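Local coordinates for protein hydroxynitrile lyase (Passiflora edulis, PDB 5Y02) that acts as a hydroxynitrile lyase, an enzyme acting on cyanohydrins, and binds (R)-mandelonitrile as a homodimer whose subunits have the stress-responsive A/B barrel fold, at residues A[13-18]-A[26-31]; A[39-44]-A[76-81]. One frame throughout, in Å; residues are numbered along the deposited sequence.

How the interactions relate
Interaction 1 is wholly buried: it joins the end of strand 7-15 to helix 21-37, two elements successive in the chain. Interaction 2, some 19 Å away between centres, is partly buried and ties the loop leaving that helix to helix 72-79, with an apolar inner end and a water-bridged polar outer end. No direct hydrogen bond crosses either pair of segments. Both reach (R)-mandelonitrile, but differently: 26-31 gives a hydroxyl that bonds the ligand oxygen, whereas 76-81 gives two phenylalanine rings. The contacts also touch each other, since Tyr31 CE1 packs 3.6 Å from Trp44 NE1 and Tyr31 O lies 3.6 Å from Met41 CE.

Interaction 1. Residues A[13-18]-A[26-31]; sequences NRYKSQ and QIIADY. With MXN ((2R)-hydroxy(phenyl)ethanenitrile), chain M.
With CG beside its own backbone N (chi1 -74°), Tyr15 extends its ring from the end of strand 7-15 toward helix 21-37 and sets its hydroxyl against Ile27 and Ile28. The methylene Ile28 CG1 lies 3.4 Å from Tyr15 OH. Ile27 meets the ring differently: CG2 stands at the edge, close to the ring plane, 4.1 Å from Tyr15 CE1, as the two side chains slide past each other in opposite directions. These are van der Waals contacts, with no hydrogen bond between the segments; the phenol oxygen is bonded elsewhere, to Tyr65 OH of strand 63-69, which also bonds Asn13 OD1. One face of the Tyr15 ring carries Asn13 ND2, 3.3 Å above the plane and over its centre. The end of strand 7-15 thus packs on helix 21-37 through side chains alone, the nearest CA atoms, those of Tyr15 and Ile27, being 10.2 Å apart.

One turn on from Ile27, Tyr31 N is bonded to Ile27 O at 2.9 Å. Tyr31 CG stands anti to the backbone N (chi1 -166°), which carries the phenol away from the helix into the ligand pocket. Its OH is hydrogen-bonded to O10 of (R)-mandelonitrile at 2.4 Å, so short that the exact length is doubtful; either oxygen could be the donor. A phenylalanine here would probably leave O10 without this partner, although His9 NE2 also bonds the ligand. Thus the helix presents apolar branches to Tyr15 and a phenol to the cyanohydrin hydroxyl, joining core packing to ligand recognition.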
# COMPACT_ATOMS: atom_id res chain seq x y z
N ASN A 13 -7.82 -3.32 -3.06
CA ASN A 13 -9.00 -4.12 -3.34
C ASN A 13 -9.26 -4.34 -4.82
O ASN A 13 -8.57 -3.78 -5.69
CB ASN A 13 -10.26 -3.57 -2.61
CG ASN A 13 -11.01 -2.53 -3.41
OD1 ASN A 13 -10.41 -1.69 -4.06
ND2 ASN A 13 -12.36 -2.58 -3.35
N ARG A 14 -10.24 -5.19 -5.07
CA ARG A 14 -10.82 -5.44 -6.35
C ARG A 14 -12.32 -5.49 -6.08
O ARG A 14 -12.74 -6.12 -5.11
CB ARG A 14 -10.35 -6.81 -6.88
CG ARG A 14 -10.79 -7.10 -8.30
CD ARG A 14 -10.61 -8.59 -8.63
NE ARG A 14 -11.12 -8.83 -9.97
CZ ARG A 14 -10.45 -8.58 -11.10
NH1 ARG A 14 -9.20 -8.09 -11.09
NH2 ARG A 14 -11.05 -8.82 -12.28
N TYR A 15 -13.08 -4.80 -6.92
CA TYR A 15 -14.53 -4.72 -6.77
C TYR A 15 -15.25 -5.90 -7.40
O TYR A 15 -14.78 -6.47 -8.39
CB TYR A 15 -15.07 -3.42 -7.35
CG TYR A 15 -14.75 -2.25 -6.46
CD1 TYR A 15 -15.52 -1.98 -5.33
CD2 TYR A 15 -13.64 -1.44 -6.72
CE1 TYR A 15 -15.22 -0.92 -4.49
CE2 TYR A 15 -13.34 -0.36 -5.89
CZ TYR A 15 -14.12 -0.11 -4.78
OH TYR A 15 -13.83 0.92 -3.92
N LYS A 16 -16.41 -6.22 -6.84
CA LYS A 16 -17.26 -7.26 -7.42
C LYS A 16 -17.68 -6.84 -8.82
O LYS A 16 -17.98 -5.67 -9.06
CB LYS A 16 -18.48 -7.45 -6.55
CG LYS A 16 -18.14 -7.90 -5.15
CD LYS A 16 -18.57 -9.31 -4.87
CE LYS A 16 -18.17 -9.69 -3.47
NZ LYS A 16 -18.98 -10.82 -2.98
N SER A 17 -17.72 -7.80 -9.74
CA SER A 17 -18.01 -7.49 -11.14
C SER A 17 -19.45 -7.02 -11.39
O SER A 17 -19.69 -6.39 -12.41
CB SER A 17 -17.69 -8.70 -12.02
OG SER A 17 -18.66 -9.70 -11.84
N GLN A 18 -20.42 -7.35 -10.53
CA GLN A 18 -21.80 -6.94 -10.79
C GLN A 18 -22.07 -5.46 -10.52
O GLN A 18 -23.11 -4.95 -10.92
CB GLN A 18 -22.83 -7.82 -10.05
CG GLN A 18 -23.14 -7.42 -8.62
CD GLN A 18 -23.94 -8.49 -7.88
OE1 GLN A 18 -23.45 -9.60 -7.65
NE2 GLN A 18 -25.19 -8.17 -7.51
N GLN A 26 -19.20 5.98 -6.39
CA GLN A 26 -19.87 6.42 -5.18
C GLN A 26 -19.20 5.86 -3.91
O GLN A 26 -19.01 6.58 -2.91
CB GLN A 26 -21.35 6.03 -5.21
CG GLN A 26 -22.19 6.60 -4.07
CD GLN A 26 -22.15 8.11 -4.05
OE1 GLN A 26 -22.62 8.76 -4.99
NE2 GLN A 26 -21.56 8.69 -3.00
N ILE A 27 -18.82 4.58 -3.95
CA ILE A 27 -18.20 3.93 -2.81
C ILE A 27 -16.88 4.64 -2.47
O ILE A 27 -16.59 4.91 -1.29
CB ILE A 27 -17.99 2.42 -3.06
CG1 ILE A 27 -19.33 1.68 -3.02
CG2 ILE A 27 -17.07 1.82 -2.00
CD1 ILE A 27 -19.24 0.29 -3.63
N ILE A 28 -16.12 4.97 -3.50
CA ILE A 28 -14.84 5.63 -3.33
C ILE A 28 -15.04 7.06 -2.80
O ILE A 28 -14.27 7.50 -1.94
CB ILE A 28 -14.02 5.60 -4.64
CG1 ILE A 28 -13.61 4.13 -4.93
CG2 ILE A 28 -12.77 6.46 -4.52
CD1 ILE A 28 -13.14 3.89 -6.35
N ALA A 29 -16.06 7.74 -3.30
CA ALA A 29 -16.39 9.08 -2.77
C ALA A 29 -16.80 9.03 -1.30
O ALA A 29 -16.38 9.89 -0.52
CB ALA A 29 -17.47 9.75 -3.60
N ASP A 30 -17.59 8.02 -0.93
CA ASP A 30 -18.01 7.80 0.46
C ASP A 30 -16.80 7.55 1.36
O ASP A 30 -16.75 8.02 2.48
CB ASP A 30 -18.99 6.61 0.57
CG ASP A 30 -20.36 6.88 -0.07
OD1 ASP A 30 -20.65 8.02 -0.48
OD2 ASP A 30 -21.17 5.92 -0.18
N TYR A 31 -15.84 6.79 0.85
CA TYR A 31 -14.62 6.49 1.58
C TYR A 31 -13.84 7.79 1.87
O TYR A 31 -13.52 8.07 3.02
CB TYR A 31 -13.75 5.53 0.77
CG TYR A 31 -12.61 4.85 1.47
CD1 TYR A 31 -12.23 5.13 2.78
CD2 TYR A 31 -11.86 3.91 0.76
CE1 TYR A 31 -11.15 4.49 3.36
CE2 TYR A 31 -10.79 3.27 1.34
CZ TYR A 31 -10.43 3.56 2.63
OH TYR A 31 -9.36 2.90 3.20
C1 MXN M . -12.18 1.08 5.88
C2 MXN M . -13.21 0.15 5.81
C3 MXN M . -14.38 0.31 6.55
C4 MXN M . -14.52 1.43 7.36
C5 MXN M . -13.50 2.37 7.45
C6 MXN M . -12.33 2.20 6.72
C7 MXN M . -10.95 0.83 5.10
C8 MXN M . -10.39 -0.43 5.62
N9 MXN M . -9.96 -1.43 6.05
O10 MXN M . -9.99 1.90 5.29

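Interaction 2. Residues A[39-44]-A[76-81]; sequences PEMKEW and LNFFYS. With MXN ((2R)-hydroxy(phenyl)ethanenitrile), chain M.
Asn77 meets Glu40 at the outer end of this contact, where Asn77 CB lies 4.0 Å from Glu40 OE2. The two side chains cross at about a right angle, with carboxylate and amide planes 55° apart, and the polar link between them is a water. This water donates to Glu40 OE2 at 2.9 Å and accepts from Asn77 ND2 at 3.2 Å.

Phe78, next along helix 72-79, is the main apolar piece. Its CB packs 3.8 Å from Glu40 CB, while CG anti to the backbone N (chi1 167°) carries the ring inward to Met41, whose CB sits over one ring face. The Met41 sulfur lies obliquely, SD being 4.8 Å from the Phe78 ring centroid and 45° off the normal: a Met-aromatic contact. Leu34 of helix 21-37 touches both side chains, and Phe69 of strand 63-69 adds another ring beside Phe78. The same ring also reaches the ligand obliquely: Phe78 CE2 is 3.8 Å from C5 of (R)-mandelonitrile, and CZ touches both the sulfur and the phenyl.

Phe79 leaves the loop 39-44 aside and turns to the ligand, its CE1 being 3.9 Å from the nitrile nitrogen N9. The helix then ends: Tyr80 is the first residue outside helical geometry, and Ser81 occupies the N-cap position of the next helix. Ser81 OG donates to Phe78 O at 2.7 Å, in the carbonyl plane on a lone pair, and Ser81 N bonds the same oxygen. Two donors thus satisfy Phe78 O, while the rings meet phenyl (both) and nitrile (Phe79) without hydrogen bonds.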
# COMPACT_ATOMS: atom_id res chain seq x y z
N PRO A 39 -11.90 13.53 12.27
CA PRO A 39 -10.55 14.08 12.40
C PRO A 39 -9.44 13.00 12.31
O PRO A 39 -8.34 13.31 11.86
CB PRO A 39 -10.56 14.75 13.79
CG PRO A 39 -11.76 14.19 14.50
CD PRO A 39 -12.75 13.88 13.42
N GLU A 40 -9.73 11.75 12.69
CA GLU A 40 -8.67 10.74 12.82
C GLU A 40 -7.99 10.35 11.49
O GLU A 40 -6.77 10.20 11.44
CB GLU A 40 -9.19 9.48 13.52
CG GLU A 40 -9.62 9.66 14.97
CD GLU A 40 -11.12 9.87 15.15
OE1 GLU A 40 -11.81 10.20 14.15
OE2 GLU A 40 -11.61 9.72 16.29
N MET A 41 -8.79 10.17 10.44
CA MET A 41 -8.24 9.74 9.14
C MET A 41 -7.65 10.93 8.39
O MET A 41 -8.39 11.84 8.02
CB MET A 41 -9.29 9.05 8.27
CG MET A 41 -8.68 8.49 6.98
SD MET A 41 -9.71 7.33 6.05
CE MET A 41 -10.69 8.50 5.12
N LYS A 42 -6.34 10.92 8.17
CA LYS A 42 -5.66 12.00 7.44
C LYS A 42 -4.97 11.54 6.17
O LYS A 42 -4.67 10.35 5.99
CB LYS A 42 -4.59 12.66 8.31
CG LYS A 42 -5.06 13.16 9.66
CD LYS A 42 -6.10 14.26 9.56
CE LYS A 42 -6.12 15.11 10.84
NZ LYS A 42 -5.92 14.35 12.11
N GLU A 43 -4.71 12.53 5.31
CA GLU A 43 -3.92 12.36 4.11
C GLU A 43 -4.43 11.22 3.21
O GLU A 43 -3.66 10.48 2.61
CB GLU A 43 -2.44 12.16 4.49
CG GLU A 43 -1.84 13.30 5.34
CD GLU A 43 -1.75 14.65 4.60
OE1 GLU A 43 -1.84 14.68 3.35
OE2 GLU A 43 -1.57 15.69 5.27
N TRP A 44 -5.75 11.09 3.11
CA TRP A 44 -6.32 10.03 2.30
C TRP A 44 -6.04 10.30 0.82
O TRP A 44 -6.19 11.44 0.34
CB TRP A 44 -7.81 9.86 2.61
CG TRP A 44 -8.52 8.77 1.84
CD1 TRP A 44 -8.59 7.44 2.16
CD2 TRP A 44 -9.25 8.93 0.62
NE1 TRP A 44 -9.35 6.76 1.21
CE2 TRP A 44 -9.77 7.66 0.27
CE3 TRP A 44 -9.55 10.02 -0.19
CZ2 TRP A 44 -10.56 7.46 -0.85
CZ3 TRP A 44 -10.33 9.83 -1.31
CH2 TRP A 44 -10.82 8.55 -1.64
N LEU A 76 -8.30 2.93 15.95
CA LEU A 76 -9.33 2.07 16.51
C LEU A 76 -10.60 2.85 16.91
O LEU A 76 -11.71 2.37 16.70
CB LEU A 76 -8.77 1.27 17.67
CG LEU A 76 -7.75 0.20 17.26
CD1 LEU A 76 -7.03 -0.39 18.47
CD2 LEU A 76 -8.42 -0.91 16.46
N ASN A 77 -10.43 4.06 17.43
CA ASN A 77 -11.60 4.95 17.65
C ASN A 77 -12.32 5.24 16.32
O ASN A 77 -13.54 5.14 16.25
CB ASN A 77 -11.18 6.26 18.32
CG ASN A 77 -10.80 6.07 19.79
OD1 ASN A 77 -11.35 5.19 20.47
ND2 ASN A 77 -9.87 6.88 20.27
N PHE A 78 -11.55 5.57 15.28
CA PHE A 78 -12.09 5.75 13.93
C PHE A 78 -12.83 4.52 13.41
O PHE A 78 -14.00 4.60 13.00
CB PHE A 78 -10.96 6.12 12.97
CG PHE A 78 -11.34 6.03 11.52
CD1 PHE A 78 -12.06 7.06 10.91
CD2 PHE A 78 -10.98 4.91 10.75
CE1 PHE A 78 -12.41 6.98 9.57
CE2 PHE A 78 -11.33 4.83 9.41
CZ PHE A 78 -12.05 5.87 8.81
N PHE A 79 -12.15 3.37 13.43
CA PHE A 79 -12.64 2.17 12.75
C PHE A 79 -13.96 1.63 13.33
O PHE A 79 -14.76 1.04 12.59
CB PHE A 79 -11.55 1.08 12.75
CG PHE A 79 -11.76 0.01 11.72
CD1 PHE A 79 -11.64 0.31 10.37
CD2 PHE A 79 -12.09 -1.28 12.10
CE1 PHE A 79 -11.84 -0.68 9.41
CE2 PHE A 79 -12.28 -2.28 11.14
CZ PHE A 79 -12.15 -1.97 9.80
N TYR A 80 -14.19 1.86 14.62
CA TYR A 80 -15.44 1.46 15.26
C TYR A 80 -16.40 2.63 15.52
O TYR A 80 -17.39 2.46 16.23
CB TYR A 80 -15.14 0.63 16.52
CG TYR A 80 -14.44 -0.66 16.12
CD1 TYR A 80 -15.16 -1.78 15.71
CD2 TYR A 80 -13.04 -0.73 16.07
CE1 TYR A 80 -14.52 -2.95 15.30
CE2 TYR A 80 -12.39 -1.88 15.66
CZ TYR A 80 -13.13 -2.99 15.28
OH TYR A 80 -12.48 -4.12 14.88
N SER A 81 -16.14 3.78 14.90
CA SER A 81 -17.05 4.93 14.98
C SER A 81 -18.27 4.67 14.10
O SER A 81 -18.21 3.87 13.16
CB SER A 81 -16.36 6.23 14.53
OG SER A 81 -16.07 6.26 13.13
C1 MXN M . -12.18 1.08 5.88
C2 MXN M . -13.21 0.15 5.81
C3 MXN M . -14.38 0.31 6.55
C4 MXN M . -14.52 1.43 7.36
C5 MXN M . -13.50 2.37 7.45
C6 MXN M . -12.33 2.20 6.72
C7 MXN M . -10.95 0.83 5.10
C8 MXN M . -10.39 -0.43 5.62
N9 MXN M . -9.96 -1.43 6.05
O10 MXN M . -9.99 1.90 5.29
O HOH W 1 -9.54 9.40 18.26